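Local coordinates for protein prephenate dehydrogenase (Corynebacterium glutamicum ATCC 13032, PDB 3KTD) that probably oxidises prephenate with NAD+ or NADP+ as hydride acceptor, as other prephenate dehydrogenases do on the route to tyrosine, at residues C12-G17 and A60-A65; I72-P77 and N95-V100; S83-V88 and R114-R119; S123-G128 and A145-T150. All blocks are in the same frame, centred on the assembly; numbering follows the deposited sequence.

Contact 1 (C12-G17 and A60-A65); sequences CILGLG and ATLQRA
Cys-12 and Leu-14 face the helical segment 60-65 from strand 12-14, whose axis passes 9.9 Å from the helix axis and runs roughly antiparallel to it (152°). Cys-12 has SG anti to its backbone nitrogen (chi1 178°), which carries the sulfur into the space between two helix residues one turn apart. There SG lies 3.5 Å from Thr-61 CG2 and 3.8 Å from Ala-65 CB. The two branches of Leu-14 divide the remaining work. CD1 meets the same Thr-61 methyl at 4.0 Å, the side chains sliding past each other in opposite directions, while CD2 reaches Leu-62 CD2 at 3.8 Å, with these leucines crossing at about a right angle. Thr-61 OG1 is hydrogen-bonded to Asp-57 O in the preceding turn, and Thr-61 also touches Phe-35 and Tyr-37 of strand 34-37. Strand 11-14 of the Rossmann-type sheet, covered here by helix 58-67, runs into a turn whose Gly-15 and Gly-17 fit the GxGxxG pattern, consistent with a dinucleotide-binding loop. No hydrogen bond joins the two segments; methyl groups and one sulfur make the contact, so the fit between them is one of shape, and polar bonds of the helix, such as Arg-64 to Asp-53, go elsewhere.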
loop_
_atom_site.group_PDB
_atom_site.type_symbol
_atom_site.label_atom_id
_atom_site.label_comp_id
_atom_site.label_asym_id
_atom_site.label_seq_id
_atom_site.Cartn_x
_atom_site.Cartn_y
_atom_site.Cartn_z
ATOM N N CYS A 12 0.004 -13.618 32.806
ATOM C CA CYS A 12 -1.452 -13.830 32.831
ATOM C C CYS A 12 -2.153 -12.977 31.750
ATOM O O CYS A 12 -2.335 -11.768 31.932
ATOM C CB CYS A 12 -1.995 -13.493 34.219
ATOM S SG CYS A 12 -3.782 -13.650 34.420
ATOM N N ILE A 13 -2.560 -13.611 30.646
ATOM C CA ILE A 13 -3.135 -12.887 29.493
ATOM C C ILE A 13 -4.665 -12.770 29.549
ATOM O O ILE A 13 -5.374 -13.779 29.551
ATOM C CB ILE A 13 -2.742 -13.552 28.151
ATOM C CG1 ILE A 13 -1.226 -13.696 28.034
ATOM C CG2 ILE A 13 -3.251 -12.722 26.986
ATOM C CD1 ILE A 13 -0.773 -14.575 26.910
ATOM N N LEU A 14 -5.163 -11.537 29.589
ATOM C CA LEU A 14 -6.597 -11.284 29.625
ATOM C C LEU A 14 -7.050 -10.897 28.216
ATOM O O LEU A 14 -6.701 -9.829 27.695
ATOM C CB LEU A 14 -6.925 -10.205 30.654
ATOM C CG LEU A 14 -7.130 -10.659 32.112
ATOM C CD1 LEU A 14 -6.335 -11.908 32.493
ATOM C CD2 LEU A 14 -6.821 -9.503 33.071
ATOM N N GLY A 15 -7.824 -11.784 27.601
ATOM C CA GLY A 15 -8.203 -11.640 26.206
ATOM C C GLY A 15 -7.264 -12.510 25.393
ATOM O O GLY A 15 -6.039 -12.334 25.459
ATOM N N LEU A 16 -7.836 -13.453 24.641
ATOM C CA LEU A 16 -7.056 -14.407 23.858
ATOM C C LEU A 16 -7.447 -14.425 22.390
ATOM O O LEU A 16 -7.859 -15.459 21.860
ATOM C CB LEU A 16 -7.170 -15.811 24.470
ATOM C CG LEU A 16 -6.527 -15.921 25.854
ATOM C CD1 LEU A 16 -6.795 -17.276 26.517
ATOM C CD2 LEU A 16 -5.032 -15.647 25.745
ATOM N N GLY A 17 -7.301 -13.271 21.741
ATOM C CA GLY A 17 -7.527 -13.135 20.297
ATOM C C GLY A 17 -6.212 -13.157 19.531
ATOM O O GLY A 17 -5.237 -13.760 19.974
ATOM N N ALA A 60 -11.921 -15.688 38.813
ATOM C CA ALA A 60 -11.016 -16.758 39.235
ATOM C C ALA A 60 -9.600 -16.507 38.732
ATOM O O ALA A 60 -8.632 -16.707 39.476
ATOM C CB ALA A 60 -11.515 -18.110 38.763
ATOM N N THR A 61 -9.487 -16.055 37.481
ATOM C CA THR A 61 -8.186 -15.792 36.874
ATOM C C THR A 61 -7.437 -14.709 37.633
ATOM O O THR A 61 -6.259 -14.874 37.944
ATOM C CB THR A 61 -8.312 -15.376 35.398
ATOM O OG1 THR A 61 -8.931 -16.430 34.652
ATOM C CG2 THR A 61 -6.941 -15.083 34.801
ATOM N N LEU A 62 -8.123 -13.613 37.939
ATOM C CA LEU A 62 -7.505 -12.495 38.652
ATOM C C LEU A 62 -7.126 -12.859 40.088
ATOM O O LEU A 62 -6.120 -12.369 40.604
ATOM C CB LEU A 62 -8.422 -11.271 38.628
ATOM C CG LEU A 62 -8.631 -10.638 37.246
ATOM C CD1 LEU A 62 -9.775 -9.630 37.254
ATOM C CD2 LEU A 62 -7.353 -9.976 36.754
ATOM N N GLN A 63 -7.925 -13.714 40.728
ATOM C CA GLN A 63 -7.627 -14.190 42.084
ATOM C C GLN A 63 -6.284 -14.927 42.105
ATOM O O GLN A 63 -5.446 -14.699 42.980
ATOM C CB GLN A 63 -8.743 -15.109 42.587
ATOM C CG GLN A 63 -8.533 -15.587 44.033
ATOM C CD GLN A 63 -9.653 -16.496 44.537
ATOM O OE1 GLN A 63 -10.122 -17.391 43.826
ATOM N NE2 GLN A 63 -10.074 -16.274 45.783
ATOM N N ARG A 64 -6.105 -15.806 41.121
ATOM C CA ARG A 64 -4.887 -16.592 40.938
ATOM C C ARG A 64 -3.742 -15.694 40.508
ATOM O O ARG A 64 -2.613 -15.855 40.963
ATOM C CB ARG A 64 -5.125 -17.671 39.871
ATOM C CG ARG A 64 -3.893 -18.476 39.458
ATOM C CD ARG A 64 -4.251 -19.488 38.380
ATOM N NE ARG A 64 -3.081 -19.996 37.660
ATOM C CZ ARG A 64 -3.137 -20.815 36.608
ATOM N NH1 ARG A 64 -4.306 -21.235 36.126
ATOM N NH2 ARG A 64 -2.016 -21.218 36.024
ATOM N N ALA A 65 -4.036 -14.756 39.613
ATOM C CA ALA A 65 -3.025 -13.826 39.145
ATOM C C ALA A 65 -2.467 -13.081 40.342
ATOM O O ALA A 65 -1.253 -12.905 40.457
ATOM C CB ALA A 65 -3.610 -12.861 38.132
#

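Contact 2 (I72-P77 and N95-V100); sequences IVLAVP and NGFTDV
Val-73 has CG1 anti to the backbone nitrogen (chi1 175°) and CG2 beside that nitrogen, and the two methyls therefore part toward different residues of segment 95-100. CG2 lies 3.8 Å from Thr-98 CG2, the two side chains pointing the same way, and CG1 meets Val-100 CG1 at 3.9 Å, the two side chains crossing at about a right angle. On the sheet face that carries Ile-72, Leu-74 and Phe-97, the closest side-chain approach is Ile-72 CB to Phe-97 CB, 3.8 Å. The phenyl ring then leads off toward Leu-85, Met-116 and Tyr-120. Further back, Ile-72 CD1 rests on Asn-95 CB. The backbones are joined in parallel register by Ile-72 N to Gly-96 O, Thr-98 N to Ile-72 O (2.8 Å) and Leu-74 N to Thr-98 O (2.7 Å), the last nearly straight at 174°. Thr-98 turns OG1 to Val-121 O on the next strand, and Asp-99 forms a salt bridge with Lys-104. Adjacent parallel strands 71-74 and 97-99, joined through helix 78-91, make a beta-alpha-beta crossover of the Rossmann-type fold, consistent with a nucleotide-binding domain.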
loop_
_atom_site.group_PDB
_atom_site.type_symbol
_atom_site.label_atom_id
_atom_site.label_comp_id
_atom_site.label_asym_id
_atom_site.label_seq_id
_atom_site.Cartn_x
_atom_site.Cartn_y
_atom_site.Cartn_z
ATOM N N ILE A 72 0.169 -9.164 34.304
ATOM C CA ILE A 72 -1.120 -9.247 33.621
ATOM C C ILE A 72 -1.082 -8.499 32.289
ATOM O O ILE A 72 -0.792 -7.303 32.255
ATOM C CB ILE A 72 -2.252 -8.650 34.479
ATOM C CG1 ILE A 72 -2.347 -9.365 35.827
ATOM C CG2 ILE A 72 -3.581 -8.739 33.750
ATOM C CD1 ILE A 72 -3.494 -8.882 36.703
ATOM N N VAL A 73 -1.375 -9.191 31.192
ATOM C CA VAL A 73 -1.406 -8.549 29.882
ATOM C C VAL A 73 -2.856 -8.283 29.495
ATOM O O VAL A 73 -3.650 -9.216 29.369
ATOM C CB VAL A 73 -0.747 -9.431 28.801
ATOM C CG1 VAL A 73 -0.912 -8.796 27.427
ATOM C CG2 VAL A 73 0.723 -9.663 29.110
ATOM N N LEU A 74 -3.216 -7.016 29.328
ATOM C CA LEU A 74 -4.568 -6.690 28.894
ATOM C C LEU A 74 -4.552 -6.684 27.372
ATOM O O LEU A 74 -4.236 -5.674 26.746
ATOM C CB LEU A 74 -5.045 -5.355 29.471
ATOM C CG LEU A 74 -4.876 -5.174 30.985
ATOM C CD1 LEU A 74 -5.652 -3.943 31.450
ATOM C CD2 LEU A 74 -5.322 -6.397 31.755
ATOM N N ALA A 75 -4.876 -7.845 26.799
ATOM C CA ALA A 75 -4.874 -8.080 25.352
ATOM C C ALA A 75 -6.282 -7.918 24.788
ATOM O O ALA A 75 -6.861 -8.850 24.222
ATOM C CB ALA A 75 -4.333 -9.479 25.055
ATOM N N VAL A 76 -6.820 -6.718 24.946
ATOM C CA VAL A 76 -8.168 -6.397 24.496
ATOM C C VAL A 76 -8.170 -5.098 23.690
ATOM O O VAL A 76 -7.173 -4.371 23.678
ATOM C CB VAL A 76 -9.111 -6.287 25.700
ATOM C CG1 VAL A 76 -9.202 -7.634 26.422
ATOM C CG2 VAL A 76 -8.641 -5.194 26.642
ATOM N N PRO A 77 -9.274 -4.814 22.976
ATOM C CA PRO A 77 -9.345 -3.545 22.236
ATOM C C PRO A 77 -9.539 -2.350 23.163
ATOM O O PRO A 77 -10.011 -2.510 24.289
ATOM C CB PRO A 77 -10.567 -3.727 21.331
ATOM C CG PRO A 77 -11.390 -4.778 21.997
ATOM C CD PRO A 77 -10.416 -5.694 22.667
ATOM N N ASN A 95 -0.713 -6.341 41.597
ATOM C CA ASN A 95 -0.050 -6.934 40.435
ATOM C C ASN A 95 0.425 -5.905 39.421
ATOM O O ASN A 95 -0.211 -4.871 39.238
ATOM C CB ASN A 95 -0.982 -7.904 39.710
ATOM C CG ASN A 95 -1.338 -9.080 40.545
ATOM O OD1 ASN A 95 -1.941 -8.933 41.604
ATOM N ND2 ASN A 95 -0.956 -10.264 40.096
ATOM N N GLY A 96 1.546 -6.194 38.771
ATOM C CA GLY A 96 2.011 -5.389 37.642
ATOM C C GLY A 96 1.201 -5.759 36.401
ATOM O O GLY A 96 0.644 -6.861 36.335
ATOM N N PHE A 97 1.120 -4.854 35.424
ATOM C CA PHE A 97 0.348 -5.138 34.222
ATOM C C PHE A 97 0.685 -4.258 33.020
ATOM O O PHE A 97 1.125 -3.123 33.168
ATOM C CB PHE A 97 -1.151 -5.030 34.526
ATOM C CG PHE A 97 -1.590 -3.656 34.886
ATOM C CD1 PHE A 97 -1.494 -3.205 36.201
ATOM C CD2 PHE A 97 -2.094 -2.796 33.912
ATOM C CE1 PHE A 97 -1.899 -1.917 36.542
ATOM C CE2 PHE A 97 -2.499 -1.510 34.236
ATOM C CZ PHE A 97 -2.404 -1.066 35.556
ATOM N N THR A 98 0.436 -4.793 31.825
ATOM C CA THR A 98 0.695 -4.084 30.583
ATOM C C THR A 98 -0.468 -4.252 29.612
ATOM O O THR A 98 -1.300 -5.135 29.794
ATOM C CB THR A 98 1.998 -4.575 29.939
ATOM O OG1 THR A 98 2.287 -3.787 28.779
ATOM C CG2 THR A 98 1.907 -6.046 29.565
ATOM N N ASP A 99 -0.536 -3.386 28.603
ATOM C CA ASP A 99 -1.589 -3.446 27.587
ATOM C C ASP A 99 -0.963 -3.624 26.206
ATOM O O ASP A 99 0.251 -3.643 26.081
ATOM C CB ASP A 99 -2.439 -2.177 27.604
ATOM C CG ASP A 99 -1.762 -1.007 26.915
ATOM O OD1 ASP A 99 -0.704 -0.559 27.397
ATOM O OD2 ASP A 99 -2.301 -0.527 25.895
ATOM N N VAL A 100 -1.788 -3.731 25.170
ATOM C CA VAL A 100 -1.287 -3.946 23.805
ATOM C C VAL A 100 -1.869 -2.979 22.755
ATOM O O VAL A 100 -1.676 -3.162 21.555
ATOM C CB VAL A 100 -1.596 -5.365 23.373
ATOM C CG1 VAL A 100 -0.984 -6.354 24.364
ATOM C CG2 VAL A 100 -3.101 -5.545 23.258
#

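Contact 3 (S83-V88 and R114-R119); sequences SLLDAV and RNMQHR
Asp-86 OD1 accepts the N-H of Arg-114 NE at 2.8 Å, a salt bridge in which the carboxylate oxygen lies at the edge of the guanidinium group and close to its plane. The nitrogen comes from the syn side of OD1, the carboxylate and guanidinium planes are turned 35° apart, and the bond is bent to 139° at the hydrogen. Deeper in the contact the extended Arg-114 chain passes Leu-85, with CD 4.2 Å from Leu-85 CB. The apolar part centres on Met-116, present as selenomethionine. Its chain bends at the last torsion (chi3 72°) and brings CE to 3.5 Å from Leu-85 O, 3.9 Å from Leu-85 CD2 and 4.0 Å from Val-88 CG1.

Arg-114 and Met-116 stand where helix 105-113 ends. Asn-115, with positive phi, is the C-prime residue of a Schellman motif that closes this helix, Met-116 N bonding to Val-111 O and Asn-115 N to Lys-112 O, after which the chain turns toward strand 120-125. Two neighbouring helices of the Rossmann-type domain, 78-91 and 105-113, are thereby joined on one side of the sheet. Arg-114 NH1 is hydrogen-bonded to Ala-110 O, one turn back, which would fix the rotation of the guanidinium, and NH2 makes a long, weak ion pair with Asp-82. Farther along, a backbone hydrogen bond between Arg-119 and Phe-97 ties the loop to the sheet.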
loop_
_atom_site.group_PDB
_atom_site.type_symbol
_atom_site.label_atom_id
_atom_site.label_comp_id
_atom_site.label_asym_id
_atom_site.label_seq_id
_atom_site.Cartn_x
_atom_site.Cartn_y
_atom_site.Cartn_z
ATOM N N SER A 83 -12.888 -1.310 31.551
ATOM C CA SER A 83 -13.540 -2.309 32.374
ATOM C C SER A 83 -12.516 -3.321 32.893
ATOM O O SER A 83 -12.658 -3.826 33.999
ATOM C CB SER A 83 -14.684 -3.001 31.630
ATOM O OG SER A 83 -14.206 -3.951 30.708
ATOM N N LEU A 84 -11.494 -3.613 32.098
ATOM C CA LEU A 84 -10.436 -4.530 32.536
ATOM C C LEU A 84 -9.501 -3.852 33.552
ATOM O O LEU A 84 -8.960 -4.511 34.435
ATOM C CB LEU A 84 -9.650 -5.089 31.341
ATOM C CG LEU A 84 -10.121 -6.411 30.717
ATOM C CD1 LEU A 84 -9.709 -7.589 31.592
ATOM C CD2 LEU A 84 -11.619 -6.440 30.460
ATOM N N LEU A 85 -9.308 -2.542 33.425
ATOM C CA LEU A 85 -8.525 -1.809 34.408
ATOM C C LEU A 85 -9.263 -1.853 35.734
ATOM O O LEU A 85 -8.690 -2.203 36.749
ATOM C CB LEU A 85 -8.308 -0.359 33.984
ATOM C CG LEU A 85 -7.209 -0.097 32.959
ATOM C CD1 LEU A 85 -7.288 1.341 32.463
ATOM C CD2 LEU A 85 -5.841 -0.397 33.541
ATOM N N ASP A 86 -10.549 -1.519 35.706
ATOM C CA ASP A 86 -11.388 -1.560 36.899
ATOM C C ASP A 86 -11.447 -2.959 37.498
ATOM O O ASP A 86 -11.474 -3.110 38.725
ATOM C CB ASP A 86 -12.800 -1.055 36.592
ATOM C CG ASP A 86 -12.840 0.436 36.288
ATOM O OD1 ASP A 86 -11.871 1.143 36.611
ATOM O OD2 ASP A 86 -13.843 0.908 35.720
ATOM N N ALA A 87 -11.452 -3.980 36.648
ATOM C CA ALA A 87 -11.482 -5.364 37.123
ATOM C C ALA A 87 -10.190 -5.735 37.849
ATOM O O ALA A 87 -10.220 -6.437 38.851
ATOM C CB ALA A 87 -11.729 -6.320 35.961
ATOM N N VAL A 88 -9.065 -5.261 37.321
ATOM C CA VAL A 88 -7.741 -5.542 37.875
ATOM C C VAL A 88 -7.500 -4.768 39.174
ATOM O O VAL A 88 -6.983 -5.321 40.151
ATOM C CB VAL A 88 -6.632 -5.193 36.846
ATOM C CG1 VAL A 88 -5.255 -5.143 37.515
ATOM C CG2 VAL A 88 -6.650 -6.178 35.700
ATOM N N ARG A 114 -6.984 6.351 37.718
ATOM C CA ARG A 114 -7.276 5.304 38.695
ATOM C C ARG A 114 -6.092 5.046 39.642
ATOM O O ARG A 114 -6.122 4.107 40.441
ATOM C CB ARG A 114 -7.684 4.017 37.948
ATOM C CG ARG A 114 -9.039 4.137 37.258
ATOM C CD ARG A 114 -9.328 3.071 36.191
ATOM N NE ARG A 114 -10.589 3.375 35.495
ATOM C CZ ARG A 114 -10.733 4.298 34.534
ATOM N NH1 ARG A 114 -9.695 5.022 34.120
ATOM N NH2 ARG A 114 -11.925 4.508 33.980
ATOM N N ASN A 115 -5.060 5.887 39.554
ATOM C CA ASN A 115 -3.853 5.773 40.395
ATOM C C ASN A 115 -3.160 4.410 40.329
ATOM O O ASN A 115 -2.672 3.898 41.331
ATOM C CB ASN A 115 -4.177 6.164 41.837
ATOM C CG ASN A 115 -4.486 7.627 41.963
ATOM O OD1 ASN A 115 -3.633 8.475 41.691
ATOM N ND2 ASN A 115 -5.712 7.944 42.358
HETATM N N MSE A 116 -3.101 3.857 39.119
HETATM C CA MSE A 116 -2.504 2.545 38.874
HETATM C C MSE A 116 -1.148 2.664 38.192
HETATM O O MSE A 116 -0.542 1.654 37.841
HETATM C CB MSE A 116 -3.452 1.696 38.028
HETATM C CG MSE A 116 -4.791 1.392 38.714
HETATM SE SE MSE A 116 -6.146 0.590 37.542
HETATM C CE MSE A 116 -5.401 -1.187 37.336
ATOM N N GLN A 117 -0.652 3.893 38.042
ATOM C CA GLN A 117 0.623 4.126 37.351
ATOM C C GLN A 117 1.847 3.482 38.015
ATOM O O GLN A 117 2.841 3.232 37.350
ATOM C CB GLN A 117 0.874 5.613 37.060
ATOM C CG GLN A 117 0.907 6.541 38.258
ATOM C CD GLN A 117 -0.456 7.075 38.618
ATOM O OE1 GLN A 117 -1.453 6.383 38.464
ATOM N NE2 GLN A 117 -0.506 8.304 39.105
ATOM N N HIS A 118 1.777 3.192 39.304
ATOM C CA HIS A 118 2.889 2.528 39.983
ATOM C C HIS A 118 2.992 1.034 39.625
ATOM O O HIS A 118 3.969 0.392 39.982
ATOM C CB HIS A 118 2.808 2.742 41.508
ATOM C CG HIS A 118 3.069 4.160 41.932
ATOM N ND1 HIS A 118 2.058 5.069 42.165
ATOM C CD2 HIS A 118 4.228 4.831 42.141
ATOM C CE1 HIS A 118 2.581 6.233 42.509
ATOM N NE2 HIS A 118 3.896 6.117 42.498
ATOM N N ARG A 119 2.014 0.488 38.902
ATOM C CA ARG A 119 2.032 -0.936 38.513
ATOM C C ARG A 119 1.904 -1.205 37.000
ATOM O O ARG A 119 1.799 -2.355 36.585
ATOM C CB ARG A 119 0.895 -1.662 39.234
ATOM C CG ARG A 119 1.043 -1.717 40.741
ATOM C CD ARG A 119 2.130 -2.697 41.149
ATOM N NE ARG A 119 2.407 -2.638 42.585
ATOM C CZ ARG A 119 3.375 -1.918 43.153
ATOM N NH1 ARG A 119 4.217 -1.188 42.426
ATOM N NH2 ARG A 119 3.512 -1.941 44.468
#

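Contact 4 (S123-G128 and A145-T150); sequences SHPMAG and AVWVVT
Ser-123 OG receives a weak, bent hydrogen bond from Trp-147 NE1 (3.0 Å, 143° at the hydrogen) and itself bonds to Asp-99 O, with a further weak bond to Thr-98 OG1. The hydroxyl is thus shared among three neighbouring strands. Strand 146-149 lies antiparallel beside strand 123-125, and with its parallel neighbour 181-184 it runs against the other strands of the Rossmann-type sheet. His-124 and Val-148 form the hydrogen-bonded pair, with His-124 N to Val-148 O at 2.9 Å and Val-148 N to His-124 O at 2.8 Å. They are flanked by the non-hydrogen-bonded pairs Ser-123 with Val-149 and Pro-125 with Trp-147. In such a pair the residues make no backbone bond to each other, so a proline, which has no N-H, costs this pairing nothing.

A chi1 of -169° turns the indole of Trp-147 along the other strand, with NE1 at Ser-123 and one face beneath Pro-125. Pro-125 CB sits over the six-membered ring, 4.3 Å from its centroid and 19° off the normal, a CH-pi contact. Phe-142 meets the indole as well, and Met-174 and Leu-23 pack on it from two helices. Past the strand, Met-126 N bonds to Val-146 O at 2.9 Å. On the sheet face that carries His-124 and Val-148, Val-148 packs on Leu-222 of the second subunit, as does Met-126 from the following loop, while His-124 ND1 is hydrogen-bonded to His-190 NE2. The selenomethionine Met-126 runs side by side with Val-146, its CG 3.6 Å from Val-146 CB.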
loop_
_atom_site.group_PDB
_atom_site.type_symbol
_atom_site.label_atom_id
_atom_site.label_comp_id
_atom_site.label_asym_id
_atom_site.label_seq_id
_atom_site.Cartn_x
_atom_site.Cartn_y
_atom_site.Cartn_z
ATOM N N SER A 123 2.552 -1.100 26.557
ATOM C CA SER A 123 3.219 -1.733 25.453
ATOM C C SER A 123 2.330 -1.776 24.226
ATOM O O SER A 123 1.117 -1.684 24.317
ATOM C CB SER A 123 3.682 -3.124 25.838
ATOM O OG SER A 123 2.733 -4.092 25.452
ATOM N N HIS A 124 2.959 -1.906 23.074
ATOM C CA HIS A 124 2.251 -1.942 21.803
ATOM C C HIS A 124 3.028 -2.769 20.793
ATOM O O HIS A 124 4.083 -2.334 20.362
ATOM C CB HIS A 124 2.057 -0.516 21.268
ATOM C CG HIS A 124 1.462 -0.457 19.894
ATOM N ND1 HIS A 124 1.736 0.562 19.007
ATOM C CD2 HIS A 124 0.617 -1.299 19.250
ATOM C CE1 HIS A 124 1.075 0.352 17.882
ATOM N NE2 HIS A 124 0.393 -0.774 18.002
ATOM N N PRO A 125 2.532 -3.972 20.446
ATOM C CA PRO A 125 3.136 -4.742 19.349
ATOM C C PRO A 125 2.682 -4.226 17.991
ATOM O O PRO A 125 1.509 -3.884 17.825
ATOM C CB PRO A 125 2.591 -6.155 19.569
ATOM C CG PRO A 125 1.335 -5.969 20.321
ATOM C CD PRO A 125 1.567 -4.787 21.206
HETATM N N MSE A 126 3.586 -4.169 17.018
HETATM C CA MSE A 126 3.205 -3.757 15.668
HETATM C C MSE A 126 2.624 -4.963 14.921
HETATM O O MSE A 126 2.912 -5.169 13.740
HETATM C CB MSE A 126 4.395 -3.187 14.890
HETATM C CG MSE A 126 5.125 -2.040 15.553
HETATM SE SE MSE A 126 4.019 -0.592 16.216
HETATM C CE MSE A 126 2.993 -0.182 14.584
ATOM N N ALA A 127 1.794 -5.750 15.606
ATOM C CA ALA A 127 1.164 -6.925 15.016
ATOM C C ALA A 127 -0.006 -6.501 14.126
ATOM O O ALA A 127 -0.136 -5.320 13.766
ATOM C CB ALA A 127 0.692 -7.857 16.092
ATOM N N GLY A 128 -0.855 -7.466 13.777
ATOM C CA GLY A 128 -1.978 -7.232 12.865
ATOM C C GLY A 128 -3.156 -6.461 13.443
ATOM O O GLY A 128 -2.976 -5.528 14.234
ATOM N N ALA A 145 9.247 -8.579 14.834
ATOM C CA ALA A 145 8.258 -7.501 14.839
ATOM C C ALA A 145 8.651 -6.530 15.929
ATOM O O ALA A 145 9.271 -6.931 16.917
ATOM C CB ALA A 145 6.874 -8.042 15.107
ATOM N N VAL A 146 8.300 -5.259 15.760
ATOM C CA VAL A 146 8.588 -4.268 16.784
ATOM C C VAL A 146 7.546 -4.374 17.890
ATOM O O VAL A 146 6.367 -4.547 17.622
ATOM C CB VAL A 146 8.550 -2.825 16.248
ATOM C CG1 VAL A 146 8.777 -1.826 17.410
ATOM C CG2 VAL A 146 9.558 -2.620 15.128
ATOM N N TRP A 147 8.000 -4.279 19.133
ATOM C CA TRP A 147 7.117 -4.269 20.295
ATOM C C TRP A 147 7.537 -3.058 21.116
ATOM O O TRP A 147 8.590 -3.068 21.747
ATOM C CB TRP A 147 7.276 -5.568 21.098
ATOM C CG TRP A 147 6.248 -5.811 22.181
ATOM C CD1 TRP A 147 5.908 -4.964 23.186
ATOM C CD2 TRP A 147 5.483 -7.012 22.397
ATOM N NE1 TRP A 147 4.955 -5.542 23.991
ATOM C CE2 TRP A 147 4.683 -6.800 23.534
ATOM C CE3 TRP A 147 5.388 -8.238 21.730
ATOM C CZ2 TRP A 147 3.793 -7.761 24.021
ATOM C CZ3 TRP A 147 4.502 -9.201 22.222
ATOM C CH2 TRP A 147 3.718 -8.951 23.349
ATOM N N VAL A 148 6.736 -2.000 21.085
ATOM C CA VAL A 148 7.039 -0.823 21.881
ATOM C C VAL A 148 6.759 -1.104 23.366
ATOM O O VAL A 148 5.746 -1.711 23.709
ATOM C CB VAL A 148 6.227 0.406 21.437
ATOM C CG1 VAL A 148 6.493 1.600 22.373
ATOM C CG2 VAL A 148 6.544 0.755 19.984
ATOM N N VAL A 149 7.685 -0.689 24.225
ATOM C CA VAL A 149 7.491 -0.739 25.671
ATOM C C VAL A 149 7.734 0.661 26.219
ATOM O O VAL A 149 8.780 1.251 25.972
ATOM C CB VAL A 149 8.437 -1.733 26.352
ATOM C CG1 VAL A 149 8.345 -1.595 27.863
ATOM C CG2 VAL A 149 8.105 -3.139 25.914
ATOM N N THR A 150 6.769 1.187 26.965
ATOM C CA THR A 150 6.867 2.541 27.492
ATOM C C THR A 150 7.687 2.635 28.776
ATOM O O THR A 150 8.037 1.626 29.388
ATOM C CB THR A 150 5.483 3.123 27.745
ATOM O OG1 THR A 150 4.791 2.292 28.688
ATOM C CG2 THR A 150 4.702 3.204 26.435
#

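From the N terminus, contact 1 closes first, bringing helix 58-67 back onto strand 11-14 after 42 intervening residues. Contact 2 opens on the strand that follows this helix and crosses contact 3: the chain visits 72-77, 83-88, 95-100 and 114-119 in turn, so strands 71-74 and 97-99 pair while the helix between them packs on the loop after helix 105-113. Contact 4 follows in series, pairing strands 120-125 and 146-149. Strand 11-14 bonds to 71-74, and 97-99 to 120-125, so contacts 1, 2 and 4 lie across a single sheet. Leu-62 and Leu-14 touch residues of helix 78-91, joining contacts 1 and 3, whereas contact 4 extends to the second subunit.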